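Long-range contact in VirX1 (Cyanophage Syn10, PDB 6QGM), which is a viral halogenase of the tryptophan halogenase family that iodinates diverse substrates, probably with a flavin cofactor: residues B[15-29]-B[362-374]. Residues are numbered along the deposited sequence; the frame is centred on the assembly and turned at random.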
loop_
_atom_site.group_PDB
_atom_site.type_symbol
_atom_site.label_atom_id
_atom_site.label_comp_id
_atom_site.label_asym_id
_atom_site.label_seq_id
_atom_site.Cartn_x
_atom_site.Cartn_y
_atom_site.Cartn_z
ATOM N N SER B 15 13.048 22.355 -25.235
ATOM C CA SER B 15 12.628 20.934 -25.320
ATOM C C SER B 15 13.304 20.242 -26.504
ATOM O O SER B 15 13.843 19.138 -26.319
ATOM C CB SER B 15 11.131 20.809 -25.373
ATOM O OG SER B 15 10.565 20.871 -24.065
ATOM N N GLY B 16 13.280 20.861 -27.681
ATOM C CA GLY B 16 13.838 20.275 -28.903
ATOM C C GLY B 16 15.319 20.025 -28.749
ATOM O O GLY B 16 15.768 18.888 -28.991
ATOM N N TRP B 17 16.064 21.055 -28.346
ATOM C CA TRP B 17 17.544 21.018 -28.287
ATOM C C TRP B 17 18.018 20.269 -27.042
ATOM O O TRP B 17 19.081 19.637 -27.113
ATOM C CB TRP B 17 18.086 22.437 -28.363
ATOM C CG TRP B 17 17.899 23.008 -29.728
ATOM C CD1 TRP B 17 17.137 24.072 -30.088
ATOM C CD2 TRP B 17 18.461 22.482 -30.936
ATOM N NE1 TRP B 17 17.220 24.269 -31.438
ATOM C CE2 TRP B 17 18.014 23.302 -31.987
ATOM C CE3 TRP B 17 19.308 21.404 -31.228
ATOM C CZ2 TRP B 17 18.372 23.068 -33.309
ATOM C CZ3 TRP B 17 19.668 21.178 -32.538
ATOM C CH2 TRP B 17 19.203 21.999 -33.561
ATOM N N MET B 18 17.258 20.321 -25.952
ATOM C CA MET B 18 17.525 19.514 -24.739
ATOM C C MET B 18 17.474 18.033 -25.125
ATOM O O MET B 18 18.393 17.293 -24.728
ATOM C CB MET B 18 16.531 19.843 -23.619
ATOM C CG MET B 18 16.864 21.118 -22.912
ATOM S SD MET B 18 15.627 21.596 -21.680
ATOM C CE MET B 18 15.847 20.314 -20.451
ATOM N N THR B 19 16.481 17.641 -25.921
ATOM C CA THR B 19 16.291 16.254 -26.430
ATOM C C THR B 19 17.434 15.918 -27.406
ATOM O O THR B 19 18.089 14.870 -27.219
ATOM C CB THR B 19 14.899 16.086 -27.057
ATOM O OG1 THR B 19 13.925 16.527 -26.114
ATOM C CG2 THR B 19 14.602 14.661 -27.451
ATOM N N ALA B 20 17.688 16.778 -28.390
ATOM C CA ALA B 20 18.751 16.573 -29.406
ATOM C C ALA B 20 20.113 16.389 -28.717
ATOM O O ALA B 20 20.809 15.420 -29.056
ATOM C CB ALA B 20 18.776 17.719 -30.391
ATOM N N ALA B 21 20.472 17.276 -27.782
ATOM C CA ALA B 21 21.765 17.277 -27.053
ATOM C C ALA B 21 21.919 15.970 -26.263
ATOM O O ALA B 21 22.921 15.263 -26.483
ATOM C CB ALA B 21 21.854 18.471 -26.141
ATOM N N ALA B 22 20.949 15.661 -25.392
ATOM C CA ALA B 22 20.910 14.442 -24.541
ATOM C C ALA B 22 21.086 13.188 -25.401
ATOM O O ALA B 22 22.001 12.405 -25.117
ATOM C CB ALA B 22 19.620 14.384 -23.770
ATOM N N LEU B 23 20.246 13.016 -26.422
ATOM C CA LEU B 23 20.270 11.833 -27.321
ATOM C C LEU B 23 21.622 11.765 -28.043
ATOM O O LEU B 23 22.206 10.668 -28.080
ATOM C CB LEU B 23 19.095 11.913 -28.304
ATOM C CG LEU B 23 17.713 11.613 -27.698
ATOM C CD1 LEU B 23 16.619 11.595 -28.764
ATOM C CD2 LEU B 23 17.701 10.296 -26.939
ATOM N N SER B 24 22.114 12.888 -28.582
ATOM C CA SER B 24 23.373 12.943 -29.379
ATOM C C SER B 24 24.573 12.509 -28.513
ATOM O O SER B 24 25.481 11.845 -29.048
ATOM C CB SER B 24 23.589 14.307 -29.990
ATOM O OG SER B 24 24.027 15.242 -29.016
ATOM N N LYS B 25 24.559 12.851 -27.221
ATOM C CA LYS B 25 25.682 12.622 -26.274
ATOM C C LYS B 25 25.527 11.254 -25.594
ATOM O O LYS B 25 26.520 10.506 -25.587
ATOM C CB LYS B 25 25.762 13.764 -25.257
ATOM C CG LYS B 25 26.851 13.611 -24.209
ATOM C CD LYS B 25 27.478 14.902 -23.767
ATOM C CE LYS B 25 28.572 14.700 -22.731
ATOM N NZ LYS B 25 28.075 13.996 -21.521
ATOM N N LEU B 26 24.344 10.926 -25.056
ATOM C CA LEU B 26 24.111 9.710 -24.223
ATOM C C LEU B 26 23.686 8.508 -25.087
ATOM O O LEU B 26 23.694 7.385 -24.558
ATOM C CB LEU B 26 23.058 10.025 -23.158
ATOM C CG LEU B 26 23.336 11.248 -22.281
ATOM C CD1 LEU B 26 22.173 11.556 -21.361
ATOM C CD2 LEU B 26 24.590 11.048 -21.465
ATOM N N CYS B 27 23.307 8.712 -26.353
ATOM C CA CYS B 27 22.848 7.639 -27.282
ATOM C C CYS B 27 23.561 7.800 -28.621
ATOM O O CYS B 27 22.926 8.008 -29.659
ATOM C CB CYS B 27 21.330 7.662 -27.452
ATOM S SG CYS B 27 20.418 7.585 -25.878
ATOM N N PRO B 28 24.909 7.666 -28.632
ATOM C CA PRO B 28 25.710 7.920 -29.835
ATOM C C PRO B 28 25.339 7.019 -31.024
ATOM O O PRO B 28 25.593 7.411 -32.136
ATOM C CB PRO B 28 27.150 7.614 -29.402
ATOM C CG PRO B 28 27.115 7.669 -27.890
ATOM C CD PRO B 28 25.730 7.206 -27.502
ATOM N N GLN B 29 24.763 5.842 -30.758
ATOM C CA GLN B 29 24.309 4.860 -31.787
ATOM C C GLN B 29 23.202 5.478 -32.663
ATOM O O GLN B 29 23.048 5.011 -33.806
ATOM C CB GLN B 29 23.869 3.535 -31.139
ATOM C CG GLN B 29 22.501 3.537 -30.457
ATOM C CD GLN B 29 22.523 3.941 -28.997
ATOM O OE1 GLN B 29 23.340 4.760 -28.563
ATOM N NE2 GLN B 29 21.599 3.382 -28.217
ATOM N N THR B 362 9.771 17.814 -19.381
ATOM C CA THR B 362 10.831 17.736 -20.426
ATOM C C THR B 362 11.979 16.808 -19.991
ATOM O O THR B 362 12.129 15.767 -20.664
ATOM C CB THR B 362 11.335 19.125 -20.834
ATOM O OG1 THR B 362 10.186 19.920 -21.134
ATOM C CG2 THR B 362 12.283 19.099 -22.014
ATOM N N HIS B 363 12.774 17.150 -18.961
ATOM C CA HIS B 363 14.035 16.409 -18.642
ATOM C C HIS B 363 13.701 15.012 -18.106
ATOM O O HIS B 363 14.499 14.101 -18.373
ATOM C CB HIS B 363 15.027 17.160 -17.726
ATOM C CG HIS B 363 14.437 17.818 -16.525
ATOM N ND1 HIS B 363 14.724 19.128 -16.194
ATOM C CD2 HIS B 363 13.552 17.386 -15.602
ATOM C CE1 HIS B 363 14.054 19.469 -15.113
ATOM N NE2 HIS B 363 13.328 18.416 -14.731
ATOM N N GLU B 364 12.569 14.834 -17.416
ATOM C CA GLU B 364 12.098 13.514 -16.939
ATOM C C GLU B 364 11.883 12.603 -18.148
ATOM O O GLU B 364 12.466 11.504 -18.177
ATOM C CB GLU B 364 10.833 13.670 -16.088
ATOM C CG GLU B 364 10.104 12.368 -15.793
ATOM C CD GLU B 364 10.748 11.447 -14.774
ATOM O OE1 GLU B 364 11.789 11.825 -14.140
ATOM O OE2 GLU B 364 10.204 10.351 -14.604
ATOM N N ASN B 365 11.091 13.038 -19.122
ATOM C CA ASN B 365 10.796 12.235 -20.341
ATOM C C ASN B 365 12.091 11.996 -21.129
ATOM O O ASN B 365 12.238 10.891 -21.669
ATOM C CB ASN B 365 9.682 12.854 -21.183
ATOM C CG ASN B 365 8.316 12.573 -20.584
ATOM O OD1 ASN B 365 8.228 12.104 -19.449
ATOM N ND2 ASN B 365 7.255 12.849 -21.328
ATOM N N ILE B 366 13.005 12.968 -21.178
ATOM C CA ILE B 366 14.295 12.827 -21.911
ATOM C C ILE B 366 15.110 11.723 -21.235
ATOM O O ILE B 366 15.559 10.811 -21.950
ATOM C CB ILE B 366 15.065 14.159 -21.998
ATOM C CG1 ILE B 366 14.347 15.168 -22.904
ATOM C CG2 ILE B 366 16.495 13.910 -22.463
ATOM C CD1 ILE B 366 14.911 16.563 -22.871
ATOM N N GLU B 367 15.270 11.794 -19.909
ATOM C CA GLU B 367 16.080 10.822 -19.119
ATOM C C GLU B 367 15.455 9.425 -19.209
ATOM O O GLU B 367 16.223 8.462 -19.364
ATOM C CB GLU B 367 16.345 11.319 -17.705
ATOM C CG GLU B 367 15.176 11.405 -16.765
ATOM C CD GLU B 367 15.458 12.186 -15.475
ATOM O OE1 GLU B 367 16.364 13.078 -15.484
ATOM O OE2 GLU B 367 14.752 11.911 -14.450
ATOM N N ASN B 368 14.126 9.329 -19.188
ATOM C CA ASN B 368 13.374 8.043 -19.311
ATOM C C ASN B 368 13.518 7.457 -20.727
ATOM O O ASN B 368 13.570 6.212 -20.864
ATOM C CB ASN B 368 11.909 8.201 -18.902
ATOM C CG ASN B 368 11.727 8.486 -17.433
ATOM O OD1 ASN B 368 12.681 8.416 -16.664
ATOM N ND2 ASN B 368 10.508 8.818 -17.040
ATOM N N LEU B 369 13.598 8.307 -21.746
ATOM C CA LEU B 369 13.808 7.875 -23.152
ATOM C C LEU B 369 15.244 7.367 -23.324
ATOM O O LEU B 369 15.411 6.270 -23.896
ATOM C CB LEU B 369 13.529 9.053 -24.086
ATOM C CG LEU B 369 13.520 8.704 -25.566
ATOM C CD1 LEU B 369 12.482 7.620 -25.846
ATOM C CD2 LEU B 369 13.272 9.960 -26.393
ATOM N N VAL B 370 16.230 8.138 -22.843
ATOM C CA VAL B 370 17.681 7.789 -22.883
ATOM C C VAL B 370 17.864 6.450 -22.168
ATOM O O VAL B 370 18.662 5.616 -22.666
ATOM C CB VAL B 370 18.566 8.889 -22.264
ATOM C CG1 VAL B 370 19.980 8.403 -22.001
ATOM C CG2 VAL B 370 18.621 10.128 -23.138
ATOM N N TYR B 371 17.145 6.256 -21.059
ATOM C CA TYR B 371 17.222 5.039 -20.212
ATOM C C TYR B 371 16.814 3.822 -21.047
ATOM O O TYR B 371 17.565 2.837 -21.069
ATOM C CB TYR B 371 16.371 5.209 -18.950
ATOM C CG TYR B 371 16.300 3.971 -18.097
ATOM C CD1 TYR B 371 17.262 3.719 -17.138
ATOM C CD2 TYR B 371 15.285 3.047 -18.254
ATOM C CE1 TYR B 371 17.218 2.586 -16.343
ATOM C CE2 TYR B 371 15.237 1.895 -17.494
ATOM C CZ TYR B 371 16.205 1.662 -16.532
ATOM O OH TYR B 371 16.159 0.530 -15.769
ATOM N N LEU B 372 15.677 3.901 -21.746
ATOM C CA LEU B 372 15.135 2.775 -22.554
ATOM C C LEU B 372 16.002 2.529 -23.797
ATOM O O LEU B 372 16.214 1.357 -24.158
ATOM C CB LEU B 372 13.683 3.094 -22.934
ATOM C CG LEU B 372 12.668 3.012 -21.795
ATOM C CD1 LEU B 372 11.273 3.262 -22.310
ATOM C CD2 LEU B 372 12.718 1.662 -21.095
ATOM N N ILE B 373 16.463 3.582 -24.463
ATOM C CA ILE B 373 17.244 3.448 -25.730
ATOM C C ILE B 373 18.619 2.824 -25.420
ATOM O O ILE B 373 19.084 2.033 -26.257
ATOM C CB ILE B 373 17.325 4.810 -26.449
ATOM C CG1 ILE B 373 15.961 5.169 -27.053
ATOM C CG2 ILE B 373 18.437 4.813 -27.485
ATOM C CD1 ILE B 373 15.899 6.545 -27.685
ATOM N N ASN B 374 19.220 3.125 -24.261
ATOM C CA ASN B 374 20.555 2.592 -23.866
ATOM C C ASN B 374 20.430 1.205 -23.233
ATOM O O ASN B 374 21.467 0.596 -22.938
ATOM C CB ASN B 374 21.305 3.533 -22.920
ATOM C CG ASN B 374 21.737 4.796 -23.623
ATOM O OD1 ASN B 374 21.728 4.854 -24.853
ATOM N ND2 ASN B 374 22.085 5.809 -22.853
#
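Ile366 packs against Met18, Thr19 and Ala22, and its two branches divide the work. With chi1 at -68°, CG1 lies beside the backbone N and CG2 anti to it; CG2 meets Ala22 CB at 3.4 Å, while the other branch sets CD1 against Met18 CB, 3.7 Å away, and past the hydroxyl of Thr19. One helical turn on, Val370 repeats the theme with a forked side chain: CG1 packs on Leu26 CB at 3.7 Å, and CG2 rests on Leu23 CD2, the leucine and valine side chains running past each other in opposite directions. Ile373 closes the apolar strip by laying CG2 against Cys27 SG.

Polar links mark both ends. At the start, Thr362 OG1 donates to Ser15 OG across 3.1 Å. At the finish, Asn374 ND2 gives a bent bond (N-H...O 139°) to Leu26 O, 2.8 Å away, coming from above the carbonyl plane. The hydroxyl beside Ile366 is satisfied within its own helix, since Thr19 OG1 donates to Ser15 O. That carbonyl also accepts from Thr19 N, on the opposite face of its plane.

The two helix segments run in the same general direction, their axes 10.2 Å apart and crossing at -26°. Helix 14-26 follows strand 6-10 and includes Gly16 of a glycine pattern consistent with the Rossmann-type dinucleotide fold; away from helix 360-373, its Trp17 packs on helix 169-181 and strand 31-36. Helix 382-408 touches Glu364, Asn365 and Asn368, and Tyr476 of a second subunit packs on Val370 and Asn374.

Branched aliphatic groups thus provide about half of the buried surface, while single hydrogen bonds near its ends tie the first helix of what is probably a Rossmann-type nucleotide-binding fold to a helix more than 330 residues later.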